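Long-range contacts in Asp/Glu-specific dipeptidyl-peptidase (Flavobacterium psychrophilum, PDB 5JXF), which removes dipeptides from the N terminus of oligopeptides, as a serine peptidase of family S46 strictly specific for Asp or Glu at P1: residues Lys288-Val298 with Thr685-Pro693; Pro400-Phe408 with Leu473-Phe482. All blocks are in the same frame, centred on the assembly; numbering follows the deposited sequence.

Contact 1 (Lys288-Val298 with Thr685-Pro693); sequences KTQEYLPSFAV and TMSDIHYDP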
ATOM      1  N   LYS A 288      -8.238  19.902  19.740  1.00 44.12           N
ATOM      2  CA  LYS A 288      -9.461  19.302  20.243  1.00 49.67           C
ATOM      3  C   LYS A 288      -9.366  17.787  20.383  1.00 42.58           C
ATOM      4  O   LYS A 288      -8.728  17.113  19.585  1.00 56.64           O
ATOM      5  CB  LYS A 288     -10.645  19.682  19.340  1.00 52.15           C
ATOM      6  CG  LYS A 288     -12.000  19.337  19.953  1.00 60.19           C
ATOM      7  CD  LYS A 288     -13.170  19.927  19.176  1.00 66.88           C
ATOM      8  CE  LYS A 288     -13.215  19.402  17.752  1.00 78.62           C
ATOM      9  NZ  LYS A 288     -14.400  19.923  17.003  1.00 85.96           N
ATOM     10  N   THR A 289      -9.998  17.274  21.431  1.00 54.58           N
ATOM     11  CA  THR A 289     -10.063  15.848  21.695  1.00 54.55           C
ATOM     12  C   THR A 289     -11.382  15.538  22.401  1.00 63.85           C
ATOM     13  O   THR A 289     -11.925  16.403  23.083  1.00 59.85           O
ATOM     14  CB  THR A 289      -8.813  15.407  22.495  1.00 59.15           C
ATOM     15  OG1 THR A 289      -7.887  14.741  21.610  1.00 62.07           O
ATOM     16  CG2 THR A 289      -9.143  14.542  23.663  1.00 59.33           C
ATOM     17  N   GLN A 290     -11.929  14.338  22.178  1.00 57.81           N
ATOM     18  CA  GLN A 290     -13.189  13.930  22.798  1.00 56.78           C
ATOM     19  C   GLN A 290     -13.124  12.480  23.254  1.00 54.74           C
ATOM     20  O   GLN A 290     -13.804  11.638  22.695  1.00 52.08           O
ATOM     21  CB  GLN A 290     -14.358  14.091  21.822  1.00 61.94           C
ATOM     22  CG  GLN A 290     -14.501  15.481  21.250  1.00 66.75           C
ATOM     23  CD  GLN A 290     -15.715  15.628  20.363  1.00 72.45           C
ATOM     24  OE1 GLN A 290     -16.720  16.224  20.761  1.00 77.75           O
ATOM     25  NE2 GLN A 290     -15.621  15.119  19.142  1.00 75.57           N
ATOM     26  N   GLU A 291     -12.302  12.181  24.255  1.00 57.16           N
ATOM     27  CA  GLU A 291     -12.072  10.790  24.635  1.00 58.51           C
ATOM     28  C   GLU A 291     -13.225  10.206  25.433  1.00 63.85           C
ATOM     29  O   GLU A 291     -13.293   8.991  25.639  1.00 64.45           O
ATOM     30  CB  GLU A 291     -10.785  10.650  25.453  1.00 61.09           C
ATOM     31  CG  GLU A 291      -9.506  11.136  24.766  1.00 64.61           C
ATOM     32  CD  GLU A 291      -9.211  10.421  23.460  1.00 64.91           C
ATOM     33  OE1 GLU A 291      -9.705   9.292  23.247  1.00 67.18           O
ATOM     34  OE2 GLU A 291      -8.482  11.008  22.640  1.00 62.58           O
ATOM     35  N   TYR A 292     -14.129  11.066  25.888  1.00 63.37           N
ATOM     36  CA  TYR A 292     -15.112  10.635  26.867  1.00 68.91           C
ATOM     37  C   TYR A 292     -16.550  10.681  26.357  1.00 71.58           C
ATOM     38  O   TYR A 292     -17.487  10.854  27.136  1.00 71.65           O
ATOM     39  CB  TYR A 292     -14.957  11.488  28.114  1.00 64.18           C
ATOM     40  CG  TYR A 292     -13.523  11.526  28.574  1.00 69.60           C
ATOM     41  CD1 TYR A 292     -12.943  10.416  29.168  1.00 70.27           C
ATOM     42  CD2 TYR A 292     -12.735  12.661  28.383  1.00 67.05           C
ATOM     43  CE1 TYR A 292     -11.630  10.438  29.584  1.00 69.90           C
ATOM     44  CE2 TYR A 292     -11.416  12.689  28.790  1.00 64.72           C
ATOM     45  CZ  TYR A 292     -10.870  11.572  29.387  1.00 66.78           C
ATOM     46  OH  TYR A 292      -9.561  11.582  29.799  1.00 60.01           O
ATOM     47  N   LEU A 293     -16.716  10.517  25.051  1.00 72.35           N
ATOM     48  CA  LEU A 293     -18.033  10.573  24.442  1.00 66.15           C
ATOM     49  C   LEU A 293     -18.850   9.338  24.788  1.00 71.68           C
ATOM     50  O   LEU A 293     -18.301   8.300  25.145  1.00 72.90           O
ATOM     51  CB  LEU A 293     -17.913  10.719  22.925  1.00 60.27           C
ATOM     52  CG  LEU A 293     -17.511  12.103  22.419  1.00 58.84           C
ATOM     53  CD1 LEU A 293     -17.388  12.111  20.907  1.00 60.71           C
ATOM     54  CD2 LEU A 293     -18.498  13.154  22.893  1.00 55.09           C
ATOM     55  N   PRO A 294     -20.179   9.461  24.710  1.00 74.86           N
ATOM     56  CA  PRO A 294     -21.102   8.330  24.803  1.00 75.52           C
ATOM     57  C   PRO A 294     -21.077   7.509  23.526  1.00 73.46           C
ATOM     58  O   PRO A 294     -20.579   8.006  22.519  1.00 74.09           O
ATOM     59  CB  PRO A 294     -22.448   9.014  24.954  1.00 75.82           C
ATOM     60  CG  PRO A 294     -22.263  10.250  24.119  1.00 75.46           C
ATOM     61  CD  PRO A 294     -20.909  10.724  24.517  1.00 71.13           C
ATOM     62  N   SER A 295     -21.628   6.299  23.570  1.00 75.00           N
ATOM     63  CA  SER A 295     -21.746   5.436  22.399  1.00 77.31           C
ATOM     64  C   SER A 295     -22.393   6.154  21.232  1.00 77.43           C
ATOM     65  O   SER A 295     -21.985   6.006  20.078  1.00 72.86           O
ATOM     66  CB  SER A 295     -22.575   4.188  22.731  1.00 85.91           C
ATOM     67  OG  SER A 295     -21.893   3.319  23.617  1.00 91.66           O
ATOM     68  N   PHE A 296     -23.417   6.935  21.549  1.00 80.46           N
ATOM     69  CA  PHE A 296     -24.294   7.500  20.539  1.00 78.98           C
ATOM     70  C   PHE A 296     -23.609   8.616  19.761  1.00 76.24           C
ATOM     71  O   PHE A 296     -23.985   8.916  18.623  1.00 69.20           O
ATOM     72  CB  PHE A 296     -25.577   7.990  21.204  1.00 84.28           C
ATOM     73  CG  PHE A 296     -26.113   7.034  22.237  1.00 87.94           C
ATOM     74  CD1 PHE A 296     -26.771   5.872  21.850  1.00 89.62           C
ATOM     75  CD2 PHE A 296     -25.948   7.288  23.592  1.00 85.11           C
ATOM     76  CE1 PHE A 296     -27.262   4.985  22.793  1.00 88.39           C
ATOM     77  CE2 PHE A 296     -26.433   6.406  24.540  1.00 83.65           C
ATOM     78  CZ  PHE A 296     -27.093   5.249  24.138  1.00 87.11           C
ATOM     79  N   ALA A 297     -22.582   9.203  20.370  1.00 77.64           N
ATOM     80  CA  ALA A 297     -21.809  10.252  19.722  1.00 74.87           C
ATOM     81  C   ALA A 297     -20.920   9.646  18.656  1.00 71.02           C
ATOM     82  O   ALA A 297     -20.823  10.159  17.542  1.00 74.87           O
ATOM     83  CB  ALA A 297     -20.975  11.019  20.745  1.00 73.55           C
ATOM     84  N   VAL A 298     -20.261   8.551  19.014  1.00 70.79           N
ATOM     85  CA  VAL A 298     -19.405   7.830  18.092  1.00 71.06           C
ATOM     86  C   VAL A 298     -20.221   7.338  16.887  1.00 64.17           C
ATOM     87  O   VAL A 298     -19.782   7.468  15.742  1.00 60.40           O
ATOM     88  CB  VAL A 298     -18.709   6.641  18.799  1.00 74.53           C
ATOM     89  CG1 VAL A 298     -17.657   6.007  17.904  1.00 68.87           C
ATOM     90  CG2 VAL A 298     -18.074   7.110  20.103  1.00 69.81           C
ATOM     91  N   THR A 685      -5.658   7.588  13.264  1.00 49.83           N
ATOM     92  CA  THR A 685      -6.350   8.818  12.905  1.00 48.52           C
ATOM     93  C   THR A 685      -7.632   8.947  13.712  1.00 57.30           C
ATOM     94  O   THR A 685      -8.282   9.993  13.720  1.00 55.83           O
ATOM     95  CB  THR A 685      -6.650   8.863  11.414  1.00 50.60           C
ATOM     96  OG1 THR A 685      -7.038   7.558  10.988  1.00 48.31           O
ATOM     97  CG2 THR A 685      -5.407   9.245  10.645  1.00 52.85           C
ATOM     98  N   MET A 686      -7.965   7.876  14.418  1.00 57.47           N
ATOM     99  CA  MET A 686      -9.120   7.822  15.296  1.00 57.36           C
ATOM    100  C   MET A 686      -8.838   8.360  16.695  1.00 44.62           C
ATOM    101  O   MET A 686      -9.750   8.453  17.523  1.00 51.38           O
ATOM    102  CB  MET A 686      -9.587   6.381  15.427  1.00 59.70           C
ATOM    103  CG  MET A 686      -8.500   5.530  16.070  1.00 66.27           C
ATOM    104  SD  MET A 686      -8.919   3.801  16.226  1.00 69.47           S
ATOM    105  CE  MET A 686     -10.496   3.947  17.022  1.00 78.93           C
ATOM    106  N   SER A 687      -7.588   8.703  16.968  1.00 42.23           N
ATOM    107  CA  SER A 687      -7.159   8.856  18.366  1.00 47.44           C
ATOM    108  C   SER A 687      -7.788  10.007  19.162  1.00 49.66           C
ATOM    109  O   SER A 687      -7.610  10.055  20.366  1.00 59.12           O
ATOM    110  CB  SER A 687      -5.648   8.976  18.428  1.00 44.41           C
ATOM    111  OG  SER A 687      -5.179  10.016  17.589  1.00 53.69           O
ATOM    112  N   ASP A 688      -8.523  10.907  18.510  1.00 51.61           N
ATOM    113  CA  ASP A 688      -9.270  11.962  19.219  1.00 50.12           C
ATOM    114  C   ASP A 688     -10.510  11.412  19.908  1.00 57.28           C
ATOM    115  O   ASP A 688     -11.092  12.058  20.785  1.00 54.70           O
ATOM    116  CB  ASP A 688      -9.737  13.063  18.268  1.00 52.52           C
ATOM    117  CG  ASP A 688      -8.606  13.869  17.681  1.00 58.63           C
ATOM    118  OD1 ASP A 688      -7.422  13.586  17.979  1.00 61.59           O
ATOM    119  OD2 ASP A 688      -8.924  14.782  16.889  1.00 59.46           O
ATOM    120  N   ILE A 689     -10.941  10.236  19.460  1.00 53.00           N
ATOM    121  CA  ILE A 689     -12.199   9.627  19.901  1.00 53.08           C
ATOM    122  C   ILE A 689     -11.907   8.346  20.684  1.00 56.09           C
ATOM    123  O   ILE A 689     -12.565   8.041  21.673  1.00 58.50           O
ATOM    124  CB  ILE A 689     -13.112   9.319  18.687  1.00 54.12           C
ATOM    125  CG1 ILE A 689     -13.396  10.603  17.901  1.00 56.01           C
ATOM    126  CG2 ILE A 689     -14.398   8.601  19.114  1.00 49.76           C
ATOM    127  CD1 ILE A 689     -14.093  11.676  18.713  1.00 62.55           C
ATOM    128  N   HIS A 690     -10.895   7.609  20.228  1.00 56.48           N
ATOM    129  CA  HIS A 690     -10.468   6.379  20.890  1.00 62.26           C
ATOM    130  C   HIS A 690      -8.971   6.194  20.707  1.00 63.96           C
ATOM    131  O   HIS A 690      -8.487   6.129  19.576  1.00 66.90           O
ATOM    132  CB  HIS A 690     -11.224   5.169  20.330  1.00 66.38           C
ATOM    133  CG  HIS A 690     -10.792   3.856  20.914  1.00 75.59           C
ATOM    134  ND1 HIS A 690     -10.371   2.801  20.135  1.00 72.25           N
ATOM    135  CD2 HIS A 690     -10.738   3.423  22.195  1.00 81.49           C
ATOM    136  CE1 HIS A 690     -10.066   1.775  20.912  1.00 74.91           C
ATOM    137  NE2 HIS A 690     -10.286   2.125  22.166  1.00 78.53           N
ATOM    138  N   TYR A 691      -8.241   6.120  21.817  1.00 63.55           N
ATOM    139  CA  TYR A 691      -6.799   5.910  21.770  1.00 59.72           C
ATOM    140  C   TYR A 691      -6.467   4.427  21.990  1.00 62.23           C
ATOM    141  O   TYR A 691      -6.854   3.846  22.995  1.00 73.08           O
ATOM    142  CB  TYR A 691      -6.094   6.786  22.817  1.00 51.55           C
ATOM    143  CG  TYR A 691      -4.576   6.696  22.790  1.00 51.87           C
ATOM    144  CD1 TYR A 691      -3.824   7.551  21.997  1.00 51.37           C
ATOM    145  CD2 TYR A 691      -3.901   5.752  23.552  1.00 56.02           C
ATOM    146  CE1 TYR A 691      -2.447   7.469  21.972  1.00 54.70           C
ATOM    147  CE2 TYR A 691      -2.524   5.667  23.525  1.00 52.95           C
ATOM    148  CZ  TYR A 691      -1.809   6.523  22.740  1.00 51.00           C
ATOM    149  OH  TYR A 691      -0.440   6.425  22.714  1.00 47.82           O
ATOM    150  N   ASP A 692      -5.768   3.818  21.036  1.00 63.81           N
ATOM    151  CA  ASP A 692      -5.296   2.434  21.171  1.00 60.34           C
ATOM    152  C   ASP A 692      -3.779   2.483  21.090  1.00 55.93           C
ATOM    153  O   ASP A 692      -3.223   2.865  20.063  1.00 57.85           O
ATOM    154  CB  ASP A 692      -5.899   1.537  20.081  1.00 61.32           C
ATOM    155  CG  ASP A 692      -5.408   0.067  20.138  1.00 66.63           C
ATOM    156  OD1 ASP A 692      -4.336  -0.246  20.701  1.00 68.43           O
ATOM    157  OD2 ASP A 692      -6.115  -0.792  19.576  1.00 70.71           O
ATOM    158  N   PRO A 693      -3.104   2.114  22.187  1.00 58.42           N
ATOM    159  CA  PRO A 693      -1.648   2.278  22.329  1.00 55.08           C
ATOM    160  C   PRO A 693      -0.817   1.373  21.420  1.00 52.54           C
ATOM    161  O   PRO A 693       0.367   1.651  21.188  1.00 50.16           O
ATOM    162  CB  PRO A 693      -1.398   1.925  23.801  1.00 56.03           C
ATOM    163  CG  PRO A 693      -2.560   1.072  24.196  1.00 63.27           C
ATOM    164  CD  PRO A 693      -3.730   1.580  23.410  1.00 63.48           C
TER
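Q290 and D688 supply the backbone bond of this contact: the N-H of Q290 meets D688 O at 2.8 Å, within the carbonyl plane and fairly straight, 156° at the hydrogen. Beside it the carboxylate of E291 reaches over the turn 687-691. Its chain leaves with CG beside the backbone N and folds again at chi2 (-59°), which carries OE2 to 2.6 Å from S687 O, close enough for two oxygens that one of them, probably the carboxyl, may carry a hydrogen between them. The other oxygen, OE1, lies 3.5 Å from I689 O, with no bond between these two acceptors. An alanine here would remove the carboxylate, and S687 O would probably be left without its close neighbour, with a gap opened over the backbone of 687-691. D688 sets its own carboxylate near T289, OG1 to OD1 3.8 Å, but spends it on T658, by a hydrogen bond, and on K347, by a salt bridge.

The apolar part belongs to I689. Its CD1 runs alongside the Q290 side chain, 3.8 Å from NE2, and meets L293 CD1 at 4.0 Å. On the other branch, CG2 passes V298 CG2 at 4.1 Å, the two side chains pointing opposite ways.

S687 OG bonds G684 O and also R680, which places this loop next to a residue lining the bound aspartate's pocket and thought to read the acidic P1 side chain. The contact joins the loop between strands 673-680 and 698-702 to the entry of helix 295-325, where helix 360-375 touches V298 and H690 and helix 547-571 packs on L293.

Contact 2 (Pro400-Phe408 with Leu473-Phe482); sequences PYAVSRDYF and LYATKAPKEF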
ATOM      1  N   PRO A 400     -31.027  14.604  12.072  1.00 84.99           N
ATOM      2  CA  PRO A 400     -31.238  15.165  10.731  1.00 85.08           C
ATOM      3  C   PRO A 400     -30.839  16.635  10.626  1.00 83.90           C
ATOM      4  O   PRO A 400     -30.533  17.113   9.536  1.00 84.32           O
ATOM      5  CB  PRO A 400     -32.748  15.015  10.516  1.00 88.01           C
ATOM      6  CG  PRO A 400     -33.257  14.224  11.688  1.00 90.46           C
ATOM      7  CD  PRO A 400     -32.304  14.456  12.789  1.00 85.69           C
ATOM      8  N   TYR A 401     -30.877  17.348  11.745  1.00 84.04           N
ATOM      9  CA  TYR A 401     -30.435  18.734  11.769  1.00 78.87           C
ATOM     10  C   TYR A 401     -28.923  18.793  11.641  1.00 74.85           C
ATOM     11  O   TYR A 401     -28.398  19.544  10.822  1.00 80.73           O
ATOM     12  CB  TYR A 401     -30.900  19.427  13.047  1.00 78.08           C
ATOM     13  CG  TYR A 401     -32.388  19.341  13.233  1.00 83.40           C
ATOM     14  CD1 TYR A 401     -33.235  20.268  12.641  1.00 84.38           C
ATOM     15  CD2 TYR A 401     -32.953  18.308  13.966  1.00 87.98           C
ATOM     16  CE1 TYR A 401     -34.600  20.183  12.797  1.00 86.73           C
ATOM     17  CE2 TYR A 401     -34.318  18.210  14.123  1.00 90.32           C
ATOM     18  CZ  TYR A 401     -35.138  19.149  13.537  1.00 91.65           C
ATOM     19  OH  TYR A 401     -36.501  19.053  13.695  1.00 95.83           O
ATOM     20  N   ALA A 402     -28.234  17.982  12.441  1.00 76.56           N
ATOM     21  CA  ALA A 402     -26.772  17.935  12.437  1.00 77.03           C
ATOM     22  C   ALA A 402     -26.233  17.638  11.043  1.00 72.35           C
ATOM     23  O   ALA A 402     -25.305  18.290  10.565  1.00 67.26           O
ATOM     24  CB  ALA A 402     -26.278  16.893  13.426  1.00 74.09           C
ATOM     25  N   VAL A 403     -26.835  16.652  10.391  1.00 72.63           N
ATOM     26  CA  VAL A 403     -26.487  16.324   9.022  1.00 70.71           C
ATOM     27  C   VAL A 403     -26.732  17.506   8.084  1.00 69.00           C
ATOM     28  O   VAL A 403     -25.829  17.930   7.367  1.00 77.31           O
ATOM     29  CB  VAL A 403     -27.291  15.103   8.534  1.00 73.00           C
ATOM     30  CG1 VAL A 403     -27.300  15.037   7.017  1.00 75.44           C
ATOM     31  CG2 VAL A 403     -26.719  13.832   9.138  1.00 76.52           C
ATOM     32  N   SER A 404     -27.952  18.035   8.104  1.00 76.20           N
ATOM     33  CA  SER A 404     -28.335  19.150   7.242  1.00 80.20           C
ATOM     34  C   SER A 404     -27.441  20.368   7.531  1.00 77.60           C
ATOM     35  O   SER A 404     -27.093  21.142   6.634  1.00 82.57           O
ATOM     36  CB  SER A 404     -29.818  19.488   7.450  1.00 88.14           C
ATOM     37  OG  SER A 404     -30.310  20.374   6.460  1.00 94.60           O
ATOM     38  N   ARG A 405     -27.056  20.520   8.792  1.00 66.17           N
ATOM     39  CA  ARG A 405     -26.119  21.558   9.172  1.00 72.77           C
ATOM     40  C   ARG A 405     -24.764  21.338   8.497  1.00 71.51           C
ATOM     41  O   ARG A 405     -24.169  22.274   7.956  1.00 65.88           O
ATOM     42  CB  ARG A 405     -25.954  21.587  10.685  1.00 75.44           C
ATOM     43  CG  ARG A 405     -25.164  22.750  11.190  1.00 70.56           C
ATOM     44  CD  ARG A 405     -25.056  22.678  12.691  1.00 70.46           C
ATOM     45  NE  ARG A 405     -24.088  23.637  13.215  1.00 72.43           N
ATOM     46  CZ  ARG A 405     -22.802  23.376  13.406  1.00 72.57           C
ATOM     47  NH1 ARG A 405     -22.313  22.175  13.114  1.00 63.83           N
ATOM     48  NH2 ARG A 405     -22.005  24.322  13.894  1.00 79.56           N
ATOM     49  N   ASP A 406     -24.282  20.101   8.539  1.00 73.19           N
ATOM     50  CA  ASP A 406     -22.993  19.768   7.937  1.00 72.95           C
ATOM     51  C   ASP A 406     -22.979  20.116   6.461  1.00 70.96           C
ATOM     52  O   ASP A 406     -22.017  20.691   5.954  1.00 67.31           O
ATOM     53  CB  ASP A 406     -22.674  18.288   8.128  1.00 76.83           C
ATOM     54  CG  ASP A 406     -22.175  17.976   9.522  1.00 83.71           C
ATOM     55  OD1 ASP A 406     -21.712  18.909  10.219  1.00 81.04           O
ATOM     56  OD2 ASP A 406     -22.237  16.791   9.912  1.00 92.87           O
ATOM     57  N   TYR A 407     -24.068  19.772   5.782  1.00 74.81           N
ATOM     58  CA  TYR A 407     -24.216  20.107   4.377  1.00 74.14           C
ATOM     59  C   TYR A 407     -24.210  21.622   4.174  1.00 67.42           C
ATOM     60  O   TYR A 407     -23.644  22.109   3.200  1.00 63.48           O
ATOM     61  CB  TYR A 407     -25.497  19.483   3.797  1.00 74.90           C
ATOM     62  CG  TYR A 407     -25.350  18.029   3.389  1.00 75.66           C
ATOM     63  CD1 TYR A 407     -24.730  17.686   2.189  1.00 74.25           C
ATOM     64  CD2 TYR A 407     -25.830  17.002   4.192  1.00 76.36           C
ATOM     65  CE1 TYR A 407     -24.571  16.370   1.808  1.00 65.98           C
ATOM     66  CE2 TYR A 407     -25.682  15.668   3.809  1.00 75.89           C
ATOM     67  CZ  TYR A 407     -25.051  15.367   2.615  1.00 71.29           C
ATOM     68  OH  TYR A 407     -24.890  14.059   2.226  1.00 73.90           O
ATOM     69  N   PHE A 408     -24.812  22.378   5.089  1.00 74.17           N
ATOM     70  CA  PHE A 408     -24.812  23.837   4.935  1.00 68.97           C
ATOM     71  C   PHE A 408     -23.425  24.455   5.166  1.00 61.55           C
ATOM     72  O   PHE A 408     -22.936  25.215   4.328  1.00 62.68           O
ATOM     73  CB  PHE A 408     -25.827  24.496   5.868  1.00 70.41           C
ATOM     74  CG  PHE A 408     -25.839  25.991   5.763  1.00 75.75           C
ATOM     75  CD1 PHE A 408     -26.555  26.619   4.758  1.00 76.63           C
ATOM     76  CD2 PHE A 408     -25.115  26.774   6.659  1.00 72.38           C
ATOM     77  CE1 PHE A 408     -26.561  28.004   4.653  1.00 72.44           C
ATOM     78  CE2 PHE A 408     -25.113  28.152   6.556  1.00 68.99           C
ATOM     79  CZ  PHE A 408     -25.837  28.766   5.548  1.00 67.73           C
ATOM     80  N   LEU A 473     -24.862  17.977  -4.804  1.00 84.06           N
ATOM     81  CA  LEU A 473     -24.854  17.054  -3.674  1.00 87.45           C
ATOM     82  C   LEU A 473     -25.861  17.449  -2.590  1.00 92.26           C
ATOM     83  O   LEU A 473     -26.551  16.591  -2.033  1.00 98.37           O
ATOM     84  CB  LEU A 473     -23.450  16.962  -3.078  1.00 87.24           C
ATOM     85  CG  LEU A 473     -22.385  16.255  -3.918  1.00 88.61           C
ATOM     86  CD1 LEU A 473     -20.981  16.550  -3.369  1.00 86.36           C
ATOM     87  CD2 LEU A 473     -22.652  14.748  -3.982  1.00 84.74           C
ATOM     88  N   TYR A 474     -25.940  18.747  -2.300  1.00 89.76           N
ATOM     89  CA  TYR A 474     -26.849  19.269  -1.279  1.00 90.32           C
ATOM     90  C   TYR A 474     -28.297  18.939  -1.629  1.00 88.57           C
ATOM     91  O   TYR A 474     -29.077  18.534  -0.772  1.00 93.17           O
ATOM     92  CB  TYR A 474     -26.658  20.786  -1.116  1.00 91.20           C
ATOM     93  CG  TYR A 474     -27.229  21.384   0.165  1.00 96.17           C
ATOM     94  CD1 TYR A 474     -27.579  20.578   1.240  1.00 97.36           C
ATOM     95  CD2 TYR A 474     -27.360  22.765   0.319  1.00 97.63           C
ATOM     96  CE1 TYR A 474     -28.084  21.123   2.416  1.00 96.32           C
ATOM     97  CE2 TYR A 474     -27.858  23.321   1.494  1.00 97.82           C
ATOM     98  CZ  TYR A 474     -28.216  22.494   2.541  1.00 97.94           C
ATOM     99  OH  TYR A 474     -28.710  23.039   3.714  1.00 92.82           O
ATOM    100  N   ALA A 475     -28.659  19.100  -2.892  1.00 85.25           N
ATOM    101  CA  ALA A 475     -30.026  18.799  -3.301  1.00 92.61           C
ATOM    102  C   ALA A 475     -30.319  17.297  -3.224  1.00 93.36           C
ATOM    103  O   ALA A 475     -31.341  16.883  -2.672  1.00 90.27           O
ATOM    104  CB  ALA A 475     -30.291  19.323  -4.708  1.00 94.07           C
ATOM    105  N   THR A 476     -29.407  16.484  -3.749  1.00 94.32           N
ATOM    106  CA  THR A 476     -29.701  15.073  -3.959  1.00 96.66           C
ATOM    107  C   THR A 476     -29.472  14.199  -2.724  1.00 93.03           C
ATOM    108  O   THR A 476     -30.199  13.229  -2.523  1.00 93.16           O
ATOM    109  CB  THR A 476     -28.872  14.506  -5.151  1.00 90.45           C
ATOM    110  OG1 THR A 476     -27.484  14.432  -4.810  1.00 87.88           O
ATOM    111  CG2 THR A 476     -29.042  15.388  -6.389  1.00 88.43           C
ATOM    112  N   LYS A 477     -28.493  14.537  -1.886  1.00 91.75           N
ATOM    113  CA  LYS A 477     -28.143  13.648  -0.769  1.00 93.88           C
ATOM    114  C   LYS A 477     -28.424  14.184   0.638  1.00 92.40           C
ATOM    115  O   LYS A 477     -28.363  13.428   1.610  1.00 93.48           O
ATOM    116  CB  LYS A 477     -26.668  13.242  -0.862  1.00 93.65           C
ATOM    117  CG  LYS A 477     -26.254  12.740  -2.236  1.00 97.31           C
ATOM    118  CD  LYS A 477     -25.248  11.584  -2.140  1.00 96.91           C
ATOM    119  CE  LYS A 477     -25.864  10.274  -2.628  1.00101.78           C
ATOM    120  NZ  LYS A 477     -25.106   9.056  -2.220  1.00100.57           N
ATOM    121  N   ALA A 478     -28.737  15.469   0.754  1.00 90.89           N
ATOM    122  CA  ALA A 478     -29.134  16.022   2.046  1.00 89.40           C
ATOM    123  C   ALA A 478     -30.547  15.566   2.426  1.00 96.94           C
ATOM    124  O   ALA A 478     -31.346  15.235   1.546  1.00 97.59           O
ATOM    125  CB  ALA A 478     -29.061  17.533   2.017  1.00 88.73           C
ATOM    126  N   PRO A 479     -30.863  15.556   3.738  1.00 97.83           N
ATOM    127  CA  PRO A 479     -32.213  15.214   4.207  1.00 98.99           C
ATOM    128  C   PRO A 479     -33.268  16.135   3.602  1.00 98.20           C
ATOM    129  O   PRO A 479     -33.210  17.357   3.769  1.00 94.62           O
ATOM    130  CB  PRO A 479     -32.118  15.404   5.725  1.00 98.84           C
ATOM    131  CG  PRO A 479     -30.962  16.321   5.924  1.00 93.51           C
ATOM    132  CD  PRO A 479     -29.988  15.936   4.859  1.00 93.24           C
ATOM    133  N   LYS A 480     -34.231  15.539   2.910  1.00101.11           N
ATOM    134  CA  LYS A 480     -35.140  16.296   2.060  1.00101.17           C
ATOM    135  C   LYS A 480     -36.139  17.160   2.847  1.00103.49           C
ATOM    136  O   LYS A 480     -36.633  18.160   2.328  1.00105.80           O
ATOM    137  CB  LYS A 480     -35.884  15.337   1.123  1.00103.64           C
ATOM    138  CG  LYS A 480     -36.087  15.877  -0.284  1.00101.55           C
ATOM    139  N   GLU A 481     -36.414  16.805   4.100  1.00106.08           N
ATOM    140  CA  GLU A 481     -37.430  17.519   4.885  1.00106.52           C
ATOM    141  C   GLU A 481     -36.979  18.907   5.365  1.00103.92           C
ATOM    142  O   GLU A 481     -37.762  19.630   5.984  1.00106.38           O
ATOM    143  CB  GLU A 481     -37.868  16.679   6.095  1.00106.01           C
ATOM    144  CG  GLU A 481     -36.747  16.271   7.042  1.00108.97           C
ATOM    145  CD  GLU A 481     -35.982  15.034   6.578  1.00112.39           C
ATOM    146  OE1 GLU A 481     -36.166  14.599   5.416  1.00111.80           O
ATOM    147  OE2 GLU A 481     -35.183  14.502   7.379  1.00111.74           O
ATOM    148  N   PHE A 482     -35.733  19.281   5.085  1.00 99.79           N
ATOM    149  CA  PHE A 482     -35.244  20.617   5.437  1.00 98.09           C
ATOM    150  C   PHE A 482     -34.580  21.314   4.242  1.00 98.16           C
ATOM    151  O   PHE A 482     -33.961  22.372   4.399  1.00 94.33           O
ATOM    152  CB  PHE A 482     -34.242  20.556   6.599  1.00 98.81           C
ATOM    153  CG  PHE A 482     -34.732  19.810   7.814  1.00 99.95           C
ATOM    154  CD1 PHE A 482     -35.740  20.326   8.614  1.00102.35           C
ATOM    155  CD2 PHE A 482     -34.152  18.598   8.174  1.00 99.97           C
ATOM    156  CE1 PHE A 482     -36.176  19.637   9.739  1.00102.26           C
ATOM    157  CE2 PHE A 482     -34.581  17.905   9.294  1.00100.71           C
ATOM    158  CZ  PHE A 482     -35.595  18.426  10.078  1.00103.35           C
TER
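Y407 and Y474 pack where helix 400-408 runs nearly antiparallel to helix 473-477, the short axes 10.7 Å apart at 158°. The Y474 ring swings out with CG anti to its backbone N (chi1 -163°), which brings ring atom CE1 to 3.4 Å from Y407 CB, with Y407 C over one face of the ring and the hydroxyl ending near F408 CB. Y407 instead holds CG beside its backbone N, and its ring lies against K477 and A478. There A478 CB makes a CH-pi contact over one face, 4.1 Å from the ring centroid, and the Y407 OH stands 3.7 Å from K477 CB.

P479 follows as a wedge. Its CG rests on S404 CB at 3.7 Å, and its CD crosses V403 CG1 at 3.6 Å. No hydrogen bond spans the segments, so shape and apolar surface do the joining.

F482 closes the far end. Its ring meets P400 CB edge-on, CE2 to CB 3.6 Å, and leans over one face of the Y401 ring. The two planes are tilted 40°, with Y401 CE1 3.4 Å from F482 CZ, an oblique aromatic pair.

Here a helix packs against the last turns of another and the loop and 3-10 turn that follow, far from the active site. Helix 295-325 adds I312 against Y407 and A315 against L473, helix 547-571 brings R549 and Y550 to Y401, and the ring of F408 stacks on Y542 of helix 530-545 and meets Y423 of helix 417-435 edge-to-face.

In the fold
From the N terminus the chain first builds the nine-stranded sheet, then strand 279-284, and enters contact 1 with 288-298. Helix 295-325 opens a long, mainly helical insertion. Within it, contact 2 closes a loop when 473-482 returns to 400-408 after 64 intervening residues, nearly all helical. The chain then runs through further helices and most other strands of the eight-stranded sheet until 685-693 meets 288-298, some 386 residues on. Contact 2 is wholly enclosed by contact 1, without crossing. Their centres stand about 25 Å apart, yet helix 295-325 serves both: contact 1 ties its start to the loop between strands 673-680 and 698-702, while its turns from Q300 to A315 flank contact 2.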